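Uncharacterized protein (Danio rerio, PDB 5HBA) probably serves as the A chain of complement C1q, its C1q-type globular head contributing to target recognition in innate immunity. Local coordinates at residues 44-49 with 128-133; 48-53 with 96-101; 59-64 with 118-123; 14-19 with 106-111; 8-13 with 21-26. One frame throughout, in Å; residues are numbered along the deposited sequence.

Contact 1 of 5, residues 44-49 with 128-133; sequences CKVPGV and GFLIYR
V49 and Y132 lie opposite each other where strand 48-59 pairs antiparallel with the end of strand 120-133, at one end of the C1q jelly roll. The hydrogen bonds are all main-chain. V49 N donates to Y132 O at 3.0 Å. V49 O takes I131 N at 2.7 Å and a weak bond from Y132 N. With I131 and Y132 both facing V49, this is a classic beta bulge. The side-chain contacts are largely apolar. V49 CB sits over one face of the Y132 ring, 4.1 Å from its centroid, a CH-pi contact. V49 CG2 comes within 3.4 Å of Y132 CZ. Y132 CG stands between its own N and carbonyl carbon (chi1 76°), which brings the ring over V49. A serine here would probably cost V49 its CH-pi partner and open a gap on that side of it. V46 CG1 meets R133 CG at 3.6 Å. V49 also packs on A5 of the second subunit. The bulge thus gives V49 O two donors and V49 N one acceptor, while V49 and the Y132 ring add an apolar contact beside them.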
# COMPACT_ATOMS: atom_id res chain seq x y z
N CYS A 44 -0.31 7.85 19.39
CA CYS A 44 -0.80 9.15 18.96
C CYS A 44 -0.54 10.26 19.99
O CYS A 44 -0.97 10.15 21.15
CB CYS A 44 -2.30 9.05 18.67
SG CYS A 44 -3.08 10.57 18.06
N LYS A 45 0.16 11.31 19.57
CA LYS A 45 0.30 12.53 20.36
C LYS A 45 -0.63 13.60 19.80
O LYS A 45 -1.22 14.39 20.54
CB LYS A 45 1.74 13.06 20.33
CG LYS A 45 2.76 12.25 21.10
CD LYS A 45 4.09 13.02 21.12
CE LYS A 45 5.28 12.09 21.07
NZ LYS A 45 6.46 12.80 20.53
N VAL A 46 -0.76 13.62 18.47
CA VAL A 46 -1.62 14.58 17.78
C VAL A 46 -2.92 13.92 17.31
O VAL A 46 -2.91 13.11 16.39
CB VAL A 46 -0.91 15.15 16.54
CG1 VAL A 46 -1.82 16.11 15.79
CG2 VAL A 46 0.40 15.83 16.93
N PRO A 47 -4.04 14.27 17.95
CA PRO A 47 -5.35 13.70 17.60
C PRO A 47 -5.73 14.03 16.16
O PRO A 47 -5.53 15.17 15.73
CB PRO A 47 -6.32 14.40 18.56
CG PRO A 47 -5.44 14.92 19.68
CD PRO A 47 -4.15 15.28 19.02
N GLY A 48 -6.26 13.06 15.42
CA GLY A 48 -6.61 13.31 14.04
C GLY A 48 -6.83 12.05 13.22
O GLY A 48 -6.99 10.95 13.76
N VAL A 49 -6.83 12.23 11.90
CA VAL A 49 -7.05 11.13 10.97
C VAL A 49 -5.71 10.76 10.35
O VAL A 49 -4.97 11.63 9.88
CB VAL A 49 -8.09 11.53 9.91
CG1 VAL A 49 -8.23 10.44 8.87
CG2 VAL A 49 -9.43 11.80 10.58
N GLY A 128 3.43 5.32 8.26
CA GLY A 128 2.25 6.06 8.68
C GLY A 128 2.45 7.56 8.72
O GLY A 128 3.57 8.04 8.88
N PHE A 129 1.36 8.31 8.58
CA PHE A 129 1.42 9.76 8.67
C PHE A 129 0.06 10.39 8.93
O PHE A 129 -0.99 9.82 8.60
CB PHE A 129 2.09 10.38 7.42
CG PHE A 129 1.50 9.91 6.12
CD1 PHE A 129 0.37 10.54 5.59
CD2 PHE A 129 2.06 8.85 5.43
CE1 PHE A 129 -0.17 10.11 4.39
CE2 PHE A 129 1.52 8.42 4.22
CZ PHE A 129 0.41 9.05 3.71
N LEU A 130 0.08 11.57 9.55
CA LEU A 130 -1.13 12.34 9.80
C LEU A 130 -1.69 12.86 8.48
O LEU A 130 -0.95 13.37 7.64
CB LEU A 130 -0.82 13.52 10.73
CG LEU A 130 -1.99 14.48 10.98
CD1 LEU A 130 -3.00 13.81 11.88
CD2 LEU A 130 -1.54 15.80 11.58
N ILE A 131 -3.01 12.71 8.30
CA ILE A 131 -3.68 13.34 7.16
C ILE A 131 -4.19 14.72 7.58
O ILE A 131 -3.91 15.72 6.90
CB ILE A 131 -4.83 12.47 6.63
CG1 ILE A 131 -4.29 11.12 6.11
CG2 ILE A 131 -5.59 13.21 5.52
CD1 ILE A 131 -5.39 10.05 5.91
N TYR A 132 -4.93 14.79 8.68
CA TYR A 132 -5.34 16.09 9.21
C TYR A 132 -5.57 16.05 10.72
O TYR A 132 -5.93 15.01 11.28
CB TYR A 132 -6.57 16.64 8.46
CG TYR A 132 -7.90 16.00 8.81
CD1 TYR A 132 -8.60 16.39 9.94
CD2 TYR A 132 -8.47 15.03 7.99
CE1 TYR A 132 -9.83 15.83 10.27
CE2 TYR A 132 -9.71 14.46 8.30
CZ TYR A 132 -10.37 14.87 9.45
OH TYR A 132 -11.59 14.31 9.79
N ARG A 133 -5.36 17.19 11.38
CA ARG A 133 -5.55 17.31 12.82
C ARG A 133 -7.01 17.40 13.23
O ARG A 133 -7.77 18.18 12.66
CB ARG A 133 -4.82 18.54 13.36
CG ARG A 133 -3.32 18.39 13.45
CD ARG A 133 -2.65 19.70 13.84
NE ARG A 133 -1.23 19.49 14.15
CZ ARG A 133 -0.26 19.48 13.24
NH1 ARG A 133 -0.53 19.66 11.96
NH2 ARG A 133 1.00 19.28 13.63

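Contact 2 of 5, residues 48-53 with 96-101; sequences GVYYFV and LTLLKG
L98 meets Y50 and F52 through a set of similar first torsions. In all three side chains CG lies anti to the carbonyl carbon, with chi1 -56° in L98. The three residues are on the same face of the sheet, and the shared torsion swings each CG to the side of its own backbone N, where L98 CD1 meets both rings. It is 3.7 Å from Y50 CD1, with the two side chains crossing at about a right angle. It also reaches F52 CZ at 3.7 Å, coming in at the ring edge from the opposite direction. L96 CD1 adds a contact to F52 CD2 at 3.9 Å.

This apolar face looks into the core between the two sheets of the jelly roll. F42 meets both rings edge-to-face, and V104 packs on F52 and L98. Strands 48-59 and 87-98 are antiparallel neighbours here. G48 and L98 form a hydrogen-bonded pair, as do Y50 and L96. L98 N points almost straight at G48 O, 2.8 Å away with an angle of 176° at the hydrogen. Y50 N reaches L96 O at 2.7 Å, and L96 N returns to Y50 O at 2.9 Å. On the other face, V49 CG2 lies beside T97 OG1 at 3.9 Å. The hydroxyl of Y50 is hydrogen-bonded to V46 O.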
# COMPACT_ATOMS: atom_id res chain seq x y z
N GLY A 48 -6.26 13.06 15.42
CA GLY A 48 -6.61 13.31 14.04
C GLY A 48 -6.83 12.05 13.22
O GLY A 48 -6.99 10.95 13.76
N VAL A 49 -6.83 12.23 11.90
CA VAL A 49 -7.05 11.13 10.97
C VAL A 49 -5.71 10.76 10.35
O VAL A 49 -4.97 11.63 9.88
CB VAL A 49 -8.09 11.53 9.91
CG1 VAL A 49 -8.23 10.44 8.87
CG2 VAL A 49 -9.43 11.80 10.58
N TYR A 50 -5.39 9.46 10.36
CA TYR A 50 -4.06 9.00 9.96
C TYR A 50 -4.14 7.97 8.85
O TYR A 50 -5.14 7.28 8.71
CB TYR A 50 -3.38 8.34 11.16
CG TYR A 50 -2.83 9.30 12.18
CD1 TYR A 50 -3.66 9.88 13.13
CD2 TYR A 50 -1.47 9.60 12.22
CE1 TYR A 50 -3.15 10.76 14.08
CE2 TYR A 50 -0.95 10.47 13.15
CZ TYR A 50 -1.80 11.05 14.08
OH TYR A 50 -1.26 11.91 15.01
N TYR A 51 -3.06 7.86 8.07
CA TYR A 51 -2.92 6.71 7.17
C TYR A 51 -1.82 5.78 7.68
O TYR A 51 -0.72 6.23 8.05
CB TYR A 51 -2.62 7.16 5.73
CG TYR A 51 -2.43 6.01 4.78
CD1 TYR A 51 -3.48 5.16 4.47
CD2 TYR A 51 -1.19 5.75 4.20
CE1 TYR A 51 -3.32 4.10 3.62
CE2 TYR A 51 -1.01 4.69 3.33
CZ TYR A 51 -2.08 3.87 3.04
OH TYR A 51 -1.91 2.82 2.19
N PHE A 52 -2.11 4.48 7.70
CA PHE A 52 -1.12 3.47 8.08
C PHE A 52 -1.04 2.41 6.97
O PHE A 52 -2.05 2.06 6.37
CB PHE A 52 -1.54 2.78 9.38
CG PHE A 52 -1.50 3.67 10.59
CD1 PHE A 52 -0.33 3.80 11.34
CD2 PHE A 52 -2.63 4.36 11.00
CE1 PHE A 52 -0.30 4.62 12.47
CE2 PHE A 52 -2.60 5.18 12.12
CZ PHE A 52 -1.43 5.32 12.85
N VAL A 53 0.16 1.90 6.73
CA VAL A 53 0.36 0.84 5.74
C VAL A 53 1.59 0.03 6.10
O VAL A 53 2.58 0.58 6.62
CB VAL A 53 0.46 1.42 4.29
CG1 VAL A 53 1.77 2.17 4.08
CG2 VAL A 53 0.32 0.31 3.24
N LEU A 96 -7.35 5.72 9.65
CA LEU A 96 -7.92 5.61 10.99
C LEU A 96 -8.03 6.96 11.70
O LEU A 96 -7.16 7.82 11.55
CB LEU A 96 -7.06 4.68 11.85
CG LEU A 96 -6.80 3.26 11.33
CD1 LEU A 96 -5.86 2.51 12.29
CD2 LEU A 96 -8.10 2.51 11.17
N THR A 97 -9.09 7.13 12.49
CA THR A 97 -9.25 8.29 13.35
C THR A 97 -8.73 7.93 14.73
O THR A 97 -9.19 6.95 15.33
CB THR A 97 -10.74 8.67 13.50
OG1 THR A 97 -11.33 8.81 12.20
CG2 THR A 97 -10.89 9.98 14.25
N LEU A 98 -7.78 8.71 15.24
CA LEU A 98 -7.16 8.39 16.52
C LEU A 98 -7.31 9.51 17.55
O LEU A 98 -7.28 10.69 17.21
CB LEU A 98 -5.68 8.07 16.33
CG LEU A 98 -5.28 6.96 15.35
CD1 LEU A 98 -3.76 6.90 15.24
CD2 LEU A 98 -5.83 5.61 15.80
N LEU A 99 -7.46 9.12 18.82
CA LEU A 99 -7.45 10.09 19.92
C LEU A 99 -6.07 10.09 20.56
O LEU A 99 -5.28 9.18 20.32
CB LEU A 99 -8.51 9.74 20.96
CG LEU A 99 -9.93 9.75 20.41
CD1 LEU A 99 -10.98 9.43 21.47
CD2 LEU A 99 -10.19 11.10 19.78
N LYS A 100 -5.79 11.10 21.38
CA LYS A 100 -4.49 11.18 22.05
C LYS A 100 -4.30 9.96 22.93
O LYS A 100 -5.21 9.59 23.67
CB LYS A 100 -4.39 12.47 22.87
CG LYS A 100 -2.95 12.84 23.29
CD LYS A 100 -2.93 14.21 23.98
CE LYS A 100 -1.56 14.87 23.91
NZ LYS A 100 -0.56 14.18 24.76
N GLY A 101 -3.14 9.32 22.83
CA GLY A 101 -2.88 8.11 23.59
C GLY A 101 -3.22 6.80 22.90
O GLY A 101 -2.73 5.74 23.32

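Contact 3 of 5, residues 59-64 with 118-123; sequences EGRLCL and MPKRLY
K120 points its side chain at the tight loop E59 to R61, where the chain passes from strand 48-59 in one sheet of the C1q jelly roll to strand 62-68 in the other. The lysine comes from the start of strand 120-133 and reaches into the loop. Its chain bends at chi3 (-142°), which carries the amine to two backbone carbonyls. K120 NZ is hydrogen-bonded to R61 O at 2.6 Å and to E59 O at 2.8 Å. In both bonds the nitrogen is tilted from the carbonyl plane. A methionine in its place would probably leave both carbonyls without this donor and free the loop to shift.

K120 CE lies obliquely to the R61 guanidinium. R61 NH1 is 4.4 Å from K120 NZ, two like charges close together. The salt bridge of R61 to D112 probably offsets part of this repulsion.

Deeper in, the leucines form an apolar layer. L62 and L122 cross at about a right angle and touch through their CD1 atoms at 3.8 Å. L122 also turns its other methyl, CD2, to L64 CD2 at 4.3 Å. A16 covers L122 further. C63, between the two leucines of the strand, is disulfide-bonded to C79. Near E59 a water accepts from E59 N at 2.8 Å and donates to R121 O at 3.1 Å.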
# COMPACT_ATOMS: atom_id res chain seq x y z
N GLU A 59 8.70 -16.67 5.34
CA GLU A 59 8.67 -17.91 4.58
C GLU A 59 7.36 -18.64 4.89
O GLU A 59 6.99 -18.81 6.05
CB GLU A 59 9.88 -18.78 4.93
CG GLU A 59 9.96 -20.12 4.19
CD GLU A 59 10.63 -20.00 2.83
OE1 GLU A 59 10.78 -18.87 2.33
OE2 GLU A 59 11.03 -21.05 2.27
N GLY A 60 6.64 -19.05 3.84
CA GLY A 60 5.38 -19.76 4.03
C GLY A 60 4.23 -18.82 4.35
O GLY A 60 4.32 -17.61 4.09
N ARG A 61 3.16 -19.37 4.93
CA ARG A 61 1.96 -18.60 5.24
C ARG A 61 2.26 -17.39 6.14
O ARG A 61 2.96 -17.52 7.16
CB ARG A 61 0.92 -19.49 5.92
CG ARG A 61 -0.42 -18.80 6.21
CD ARG A 61 -0.93 -19.12 7.61
NE ARG A 61 0.02 -18.68 8.63
CZ ARG A 61 0.49 -19.45 9.60
NH1 ARG A 61 1.37 -18.96 10.47
NH2 ARG A 61 0.08 -20.71 9.72
N LEU A 62 1.76 -16.22 5.75
CA LEU A 62 1.93 -15.00 6.54
C LEU A 62 0.60 -14.31 6.75
O LEU A 62 -0.08 -13.91 5.80
CB LEU A 62 2.92 -14.02 5.88
CG LEU A 62 3.09 -12.68 6.61
CD1 LEU A 62 3.48 -12.86 8.09
CD2 LEU A 62 4.12 -11.81 5.91
N CYS A 63 0.22 -14.18 8.02
CA CYS A 63 -0.97 -13.46 8.42
C CYS A 63 -0.58 -12.33 9.39
O CYS A 63 0.15 -12.56 10.36
CB CYS A 63 -1.96 -14.40 9.11
SG CYS A 63 -2.98 -15.36 7.97
N LEU A 64 -1.05 -11.12 9.10
CA LEU A 64 -0.82 -9.98 9.97
C LEU A 64 -2.11 -9.22 10.23
O LEU A 64 -2.98 -9.10 9.35
CB LEU A 64 0.23 -9.05 9.36
CG LEU A 64 1.68 -9.52 9.43
CD1 LEU A 64 2.47 -8.91 8.31
CD2 LEU A 64 2.33 -9.12 10.77
N MET A 118 5.98 -22.74 15.75
CA MET A 118 7.06 -21.84 16.14
C MET A 118 6.95 -20.52 15.38
O MET A 118 6.62 -20.51 14.20
CB MET A 118 8.42 -22.49 15.84
CG MET A 118 8.77 -23.68 16.75
SD MET A 118 10.46 -24.29 16.54
CE MET A 118 11.39 -22.79 16.70
N PRO A 119 7.22 -19.39 16.05
CA PRO A 119 7.21 -18.11 15.32
C PRO A 119 8.30 -18.10 14.25
O PRO A 119 9.22 -18.92 14.31
CB PRO A 119 7.52 -17.08 16.41
CG PRO A 119 8.19 -17.86 17.51
CD PRO A 119 7.57 -19.22 17.47
N LYS A 120 8.20 -17.22 13.25
CA LYS A 120 9.22 -17.19 12.20
C LYS A 120 9.82 -15.81 12.04
O LYS A 120 9.26 -14.81 12.51
CB LYS A 120 8.65 -17.60 10.83
CG LYS A 120 7.60 -18.68 10.83
CD LYS A 120 7.07 -18.85 9.39
CE LYS A 120 5.57 -19.12 9.35
NZ LYS A 120 5.00 -18.96 7.97
N ARG A 121 10.95 -15.76 11.33
CA ARG A 121 11.54 -14.48 10.96
C ARG A 121 10.54 -13.69 10.15
O ARG A 121 9.69 -14.26 9.44
CB ARG A 121 12.80 -14.68 10.11
CG ARG A 121 13.95 -15.38 10.81
CD ARG A 121 15.22 -15.31 9.95
NE ARG A 121 15.51 -13.93 9.56
CZ ARG A 121 16.56 -13.55 8.83
NH1 ARG A 121 17.45 -14.44 8.40
NH2 ARG A 121 16.72 -12.26 8.54
N LEU A 122 10.63 -12.36 10.25
CA LEU A 122 9.68 -11.51 9.54
C LEU A 122 10.35 -10.23 9.06
O LEU A 122 10.88 -9.46 9.87
CB LEU A 122 8.49 -11.17 10.43
CG LEU A 122 7.45 -10.17 9.91
CD1 LEU A 122 6.54 -10.81 8.87
CD2 LEU A 122 6.63 -9.61 11.08
N TYR A 123 10.31 -10.00 7.75
CA TYR A 123 10.77 -8.75 7.19
C TYR A 123 9.56 -7.83 7.15
O TYR A 123 8.50 -8.24 6.69
CB TYR A 123 11.29 -8.99 5.78
CG TYR A 123 11.74 -7.76 5.04
CD1 TYR A 123 13.03 -7.24 5.22
CD2 TYR A 123 10.91 -7.13 4.12
CE1 TYR A 123 13.46 -6.12 4.51
CE2 TYR A 123 11.33 -6.01 3.41
CZ TYR A 123 12.60 -5.52 3.62
OH TYR A 123 13.01 -4.41 2.92
O HOH W 1 10.39 -16.61 7.62

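Contact 4 of 5, residues 14-19 with 106-111; sequences SQAQYK and IEPFAG. With SO4 (sulfate ion), chain D.
The loop Q17 to K19, which follows the short strand 15-16, passes over the end of strand 103-109 in the jelly roll. Residues 16 to 19 and 107 to 110 run 85° apart, end to end, and P108 lies at the crossing. P108 CD is 3.6 Å from Q17 O. P108 CG also approaches A16 CB. Y18 lays its ring along F109 and A110. Its CG lies anti to the carbonyl carbon (chi1 -72°), and this brings CD1 within 3.6 Å of F109 C. P108 C sits at the edge of the ring, in its plane. A110 CB lies over one face, offset toward the rim. R61 packs on both Y18 and A110. E107 OE1 is hydrogen-bonded to W105 NE1. At the far end of the segment, S14 N donates to sulfate O2 at 3.2 Å; this ion probably came from the crystallisation liquor. One backbone bond ties loop to strand: K19 N to P108 O, 2.8 Å, with an angle of 171° at the hydrogen.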
# COMPACT_ATOMS: atom_id res chain seq x y z
N SER A 14 16.03 -12.60 14.56
CA SER A 14 15.07 -13.00 15.60
C SER A 14 13.69 -13.27 15.02
O SER A 14 13.22 -12.56 14.13
CB SER A 14 14.95 -11.91 16.66
OG SER A 14 16.19 -11.68 17.30
N GLN A 15 13.03 -14.31 15.53
CA GLN A 15 11.69 -14.63 15.10
C GLN A 15 10.76 -13.58 15.68
O GLN A 15 11.03 -13.04 16.75
CB GLN A 15 11.29 -16.03 15.57
CG GLN A 15 12.15 -17.14 14.97
CD GLN A 15 12.09 -18.43 15.78
OE1 GLN A 15 11.74 -18.41 16.97
NE2 GLN A 15 12.42 -19.55 15.15
N ALA A 16 9.68 -13.28 14.97
CA ALA A 16 8.66 -12.35 15.45
C ALA A 16 7.52 -13.15 16.08
O ALA A 16 6.82 -13.88 15.39
CB ALA A 16 8.14 -11.48 14.30
N GLN A 17 7.34 -12.99 17.39
CA GLN A 17 6.34 -13.71 18.16
C GLN A 17 4.93 -13.54 17.61
O GLN A 17 4.57 -12.44 17.18
CB GLN A 17 6.36 -13.21 19.60
CG GLN A 17 7.61 -13.56 20.37
CD GLN A 17 7.68 -15.04 20.70
OE1 GLN A 17 6.71 -15.62 21.21
NE2 GLN A 17 8.81 -15.66 20.40
N TYR A 18 4.14 -14.60 17.65
CA TYR A 18 2.72 -14.51 17.30
C TYR A 18 1.96 -13.74 18.39
O TYR A 18 2.28 -13.84 19.58
CB TYR A 18 2.11 -15.90 17.13
CG TYR A 18 2.54 -16.63 15.87
CD1 TYR A 18 2.33 -16.07 14.61
CD2 TYR A 18 3.12 -17.89 15.94
CE1 TYR A 18 2.71 -16.75 13.45
CE2 TYR A 18 3.50 -18.58 14.78
CZ TYR A 18 3.29 -17.99 13.55
OH TYR A 18 3.67 -18.66 12.41
N LYS A 19 0.99 -12.96 17.94
CA LYS A 19 0.06 -12.25 18.82
C LYS A 19 0.73 -11.27 19.78
O LYS A 19 0.25 -11.03 20.88
CB LYS A 19 -0.85 -13.24 19.57
CG LYS A 19 -1.54 -14.25 18.65
CD LYS A 19 -2.41 -15.24 19.44
CE LYS A 19 -3.63 -14.56 20.07
NZ LYS A 19 -4.59 -14.06 19.04
N ILE A 106 1.14 -3.60 14.33
CA ILE A 106 0.93 -4.83 13.65
C ILE A 106 1.44 -5.98 14.46
O ILE A 106 2.33 -5.89 15.22
CB ILE A 106 1.54 -4.86 12.25
CG1 ILE A 106 3.06 -4.66 12.29
CG2 ILE A 106 0.88 -3.81 11.41
CD1 ILE A 106 3.76 -4.68 10.95
N GLU A 107 0.85 -7.08 14.18
CA GLU A 107 0.81 -8.33 14.93
C GLU A 107 0.63 -9.52 13.98
O GLU A 107 -0.26 -9.52 13.12
CB GLU A 107 -0.27 -8.24 16.02
CG GLU A 107 -0.41 -9.40 16.94
CD GLU A 107 -1.48 -9.16 18.00
OE1 GLU A 107 -2.13 -8.08 17.97
OE2 GLU A 107 -1.69 -10.04 18.86
N PRO A 108 1.57 -10.43 14.03
CA PRO A 108 1.41 -11.67 13.26
C PRO A 108 0.51 -12.64 14.00
O PRO A 108 0.42 -12.59 15.24
CB PRO A 108 2.84 -12.24 13.19
CG PRO A 108 3.75 -11.19 13.81
CD PRO A 108 2.88 -10.37 14.72
N PHE A 109 -0.16 -13.51 13.25
CA PHE A 109 -0.89 -14.65 13.82
C PHE A 109 -0.79 -15.87 12.89
O PHE A 109 -0.38 -15.74 11.74
CB PHE A 109 -2.34 -14.28 14.15
CG PHE A 109 -3.21 -13.97 12.95
CD1 PHE A 109 -3.14 -12.73 12.33
CD2 PHE A 109 -4.15 -14.89 12.50
CE1 PHE A 109 -3.97 -12.43 11.24
CE2 PHE A 109 -4.99 -14.60 11.42
CZ PHE A 109 -4.90 -13.37 10.78
N ALA A 110 -1.11 -17.04 13.42
CA ALA A 110 -1.14 -18.24 12.59
C ALA A 110 -2.57 -18.44 12.09
O ALA A 110 -3.44 -18.95 12.81
CB ALA A 110 -0.67 -19.46 13.37
N GLY A 111 -2.81 -18.01 10.86
CA GLY A 111 -4.13 -18.04 10.25
C GLY A 111 -4.76 -19.42 10.07
O GLY A 111 -5.96 -19.52 9.84
S SO4 D . 19.67 -10.15 15.06
O1 SO4 D . 19.93 -8.88 15.73
O2 SO4 D . 18.42 -10.71 15.56
O3 SO4 D . 19.54 -9.94 13.61
O4 SO4 D . 20.76 -11.10 15.30

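Contact 5 of 5, residues 8-13 with 21-26; sequences VLRNET and PVTFND. With SO4 (sulfate ion), chain D.
The side-chain amide of N25 bonds to both the N-H and the C=O of N11. N25 OD1 accepts from N11 N at 2.9 Å, almost straight at 175°. N25 ND2 donates to N11 O at 3.0 Å, from above the carbonyl plane. N25 and D26 both face L9, a classic beta bulge, and L9 N reaches D26 O at 2.7 Å. R10 is extended from CG to NE and reaches T23. Its NH1 donates to T23 O at 2.8 Å from above the T23 carbonyl plane, the oxygen in the guanidinium plane. The carboxylate of E12 lies over one guanidinium face; the R10 NH1 to E12 OE2 ion pair is long, 3.7 Å, with no N-H directed at it. A water joins E12 OE2 to T23 OG1. F24 is held between V8 CG2, over the centre of one face and 3.7 Å from the centroid, and V22 CG1 on the other. T13 N holds sulfate O3 at 2.8 Å. Hydrogen bonds thus fix the turn, while E12 probably offsets the charge of R10.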
# COMPACT_ATOMS: atom_id res chain seq x y z
N VAL A 8 9.32 2.60 9.66
CA VAL A 8 10.17 1.72 10.48
C VAL A 8 10.38 0.37 9.80
O VAL A 8 9.47 -0.15 9.15
CB VAL A 8 9.60 1.54 11.91
CG1 VAL A 8 9.71 2.85 12.68
CG2 VAL A 8 8.13 1.07 11.85
N LEU A 9 11.58 -0.18 9.96
CA LEU A 9 11.97 -1.41 9.27
C LEU A 9 12.35 -2.52 10.25
O LEU A 9 13.03 -2.29 11.26
CB LEU A 9 13.14 -1.12 8.33
CG LEU A 9 13.97 -2.26 7.73
CD1 LEU A 9 13.18 -3.11 6.74
CD2 LEU A 9 15.23 -1.71 7.07
N ARG A 10 11.91 -3.74 9.95
CA ARG A 10 12.35 -4.90 10.70
C ARG A 10 13.11 -5.80 9.75
O ARG A 10 12.54 -6.29 8.78
CB ARG A 10 11.16 -5.69 11.27
CG ARG A 10 11.61 -6.92 12.07
CD ARG A 10 10.46 -7.83 12.47
NE ARG A 10 10.98 -9.02 13.14
CZ ARG A 10 11.11 -9.14 14.46
NH1 ARG A 10 10.73 -8.15 15.26
NH2 ARG A 10 11.61 -10.27 14.97
N ASN A 11 14.41 -5.98 10.02
CA ASN A 11 15.26 -6.87 9.24
C ASN A 11 16.28 -7.51 10.17
O ASN A 11 17.34 -6.95 10.42
CB ASN A 11 15.98 -6.12 8.12
CG ASN A 11 16.71 -7.06 7.15
OD1 ASN A 11 16.33 -8.22 6.99
ND2 ASN A 11 17.75 -6.56 6.51
N GLU A 12 15.94 -8.68 10.70
CA GLU A 12 16.73 -9.32 11.76
C GLU A 12 16.55 -10.83 11.78
O GLU A 12 15.61 -11.37 11.16
CB GLU A 12 16.39 -8.71 13.12
CG GLU A 12 14.90 -8.60 13.40
CD GLU A 12 14.57 -7.90 14.71
OE1 GLU A 12 14.77 -8.51 15.78
OE2 GLU A 12 14.10 -6.74 14.68
N THR A 13 17.44 -11.51 12.50
CA THR A 13 17.43 -12.97 12.59
C THR A 13 16.36 -13.44 13.58
O THR A 13 15.83 -14.53 13.45
CB THR A 13 18.83 -13.51 13.00
OG1 THR A 13 19.82 -13.04 12.07
CG2 THR A 13 18.87 -15.05 13.01
N PRO A 21 2.99 -7.31 19.34
CA PRO A 21 3.35 -6.30 18.34
C PRO A 21 4.69 -6.60 17.68
O PRO A 21 5.67 -6.94 18.35
CB PRO A 21 3.43 -5.00 19.14
CG PRO A 21 2.46 -5.22 20.27
CD PRO A 21 2.52 -6.70 20.60
N VAL A 22 4.73 -6.47 16.36
CA VAL A 22 6.00 -6.58 15.64
C VAL A 22 6.92 -5.48 16.12
O VAL A 22 6.51 -4.31 16.17
CB VAL A 22 5.82 -6.42 14.12
CG1 VAL A 22 7.18 -6.50 13.41
CG2 VAL A 22 4.86 -7.48 13.58
N THR A 23 8.15 -5.84 16.48
CA THR A 23 9.15 -4.83 16.85
C THR A 23 10.13 -4.61 15.68
O THR A 23 10.23 -5.46 14.78
CB THR A 23 9.88 -5.17 18.17
OG1 THR A 23 10.59 -6.41 18.02
CG2 THR A 23 8.86 -5.32 19.33
N PHE A 24 10.81 -3.47 15.68
CA PHE A 24 11.61 -3.07 14.51
C PHE A 24 13.03 -2.70 14.95
O PHE A 24 13.23 -2.24 16.06
CB PHE A 24 10.94 -1.88 13.82
CG PHE A 24 9.51 -2.16 13.37
CD1 PHE A 24 8.44 -1.99 14.24
CD2 PHE A 24 9.24 -2.58 12.07
CE1 PHE A 24 7.13 -2.24 13.84
CE2 PHE A 24 7.93 -2.85 11.66
CZ PHE A 24 6.87 -2.68 12.54
N ASN A 25 14.02 -2.89 14.07
CA ASN A 25 15.41 -2.56 14.44
C ASN A 25 16.03 -1.42 13.62
O ASN A 25 17.22 -1.14 13.74
CB ASN A 25 16.32 -3.80 14.40
CG ASN A 25 16.41 -4.41 13.02
OD1 ASN A 25 15.44 -4.43 12.25
ND2 ASN A 25 17.59 -4.94 12.69
N ASP A 26 15.22 -0.74 12.81
CA ASP A 26 15.71 0.41 12.05
C ASP A 26 14.61 1.45 11.87
O ASP A 26 13.52 1.14 11.38
CB ASP A 26 16.25 -0.03 10.68
CG ASP A 26 17.11 1.03 10.02
OD1 ASP A 26 17.05 2.21 10.44
OD2 ASP A 26 17.85 0.68 9.07
S SO4 D . 19.67 -10.15 15.06
O1 SO4 D . 19.93 -8.88 15.73
O2 SO4 D . 18.42 -10.71 15.56
O3 SO4 D . 19.54 -9.94 13.61
O4 SO4 D . 20.76 -11.10 15.30
O HOH W 2 13.23 -5.71 16.89

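Contacts 1 and 2 form one end of the jelly roll. Their centres are 5 Å apart, they share G48 and V49, and both touch the second subunit of the trimer. Contacts 3 and 4 lie at the other end, 7 Å apart between centres. Probable hydrogen bonds join them, K120 O to A16 N at 2.9 Å and C63 O to F109 N at 3.1 Å. About 30 Å separates the centres of contacts 1 and 3, although both use strand 120-133. Contact 5 touches the second pair: I106 O lies 2.7 Å from V22 N, linking it to contact 4. Contacts 4 and 5 also share the sulfate, probably from the crystallisation liquor, through S14 and T13.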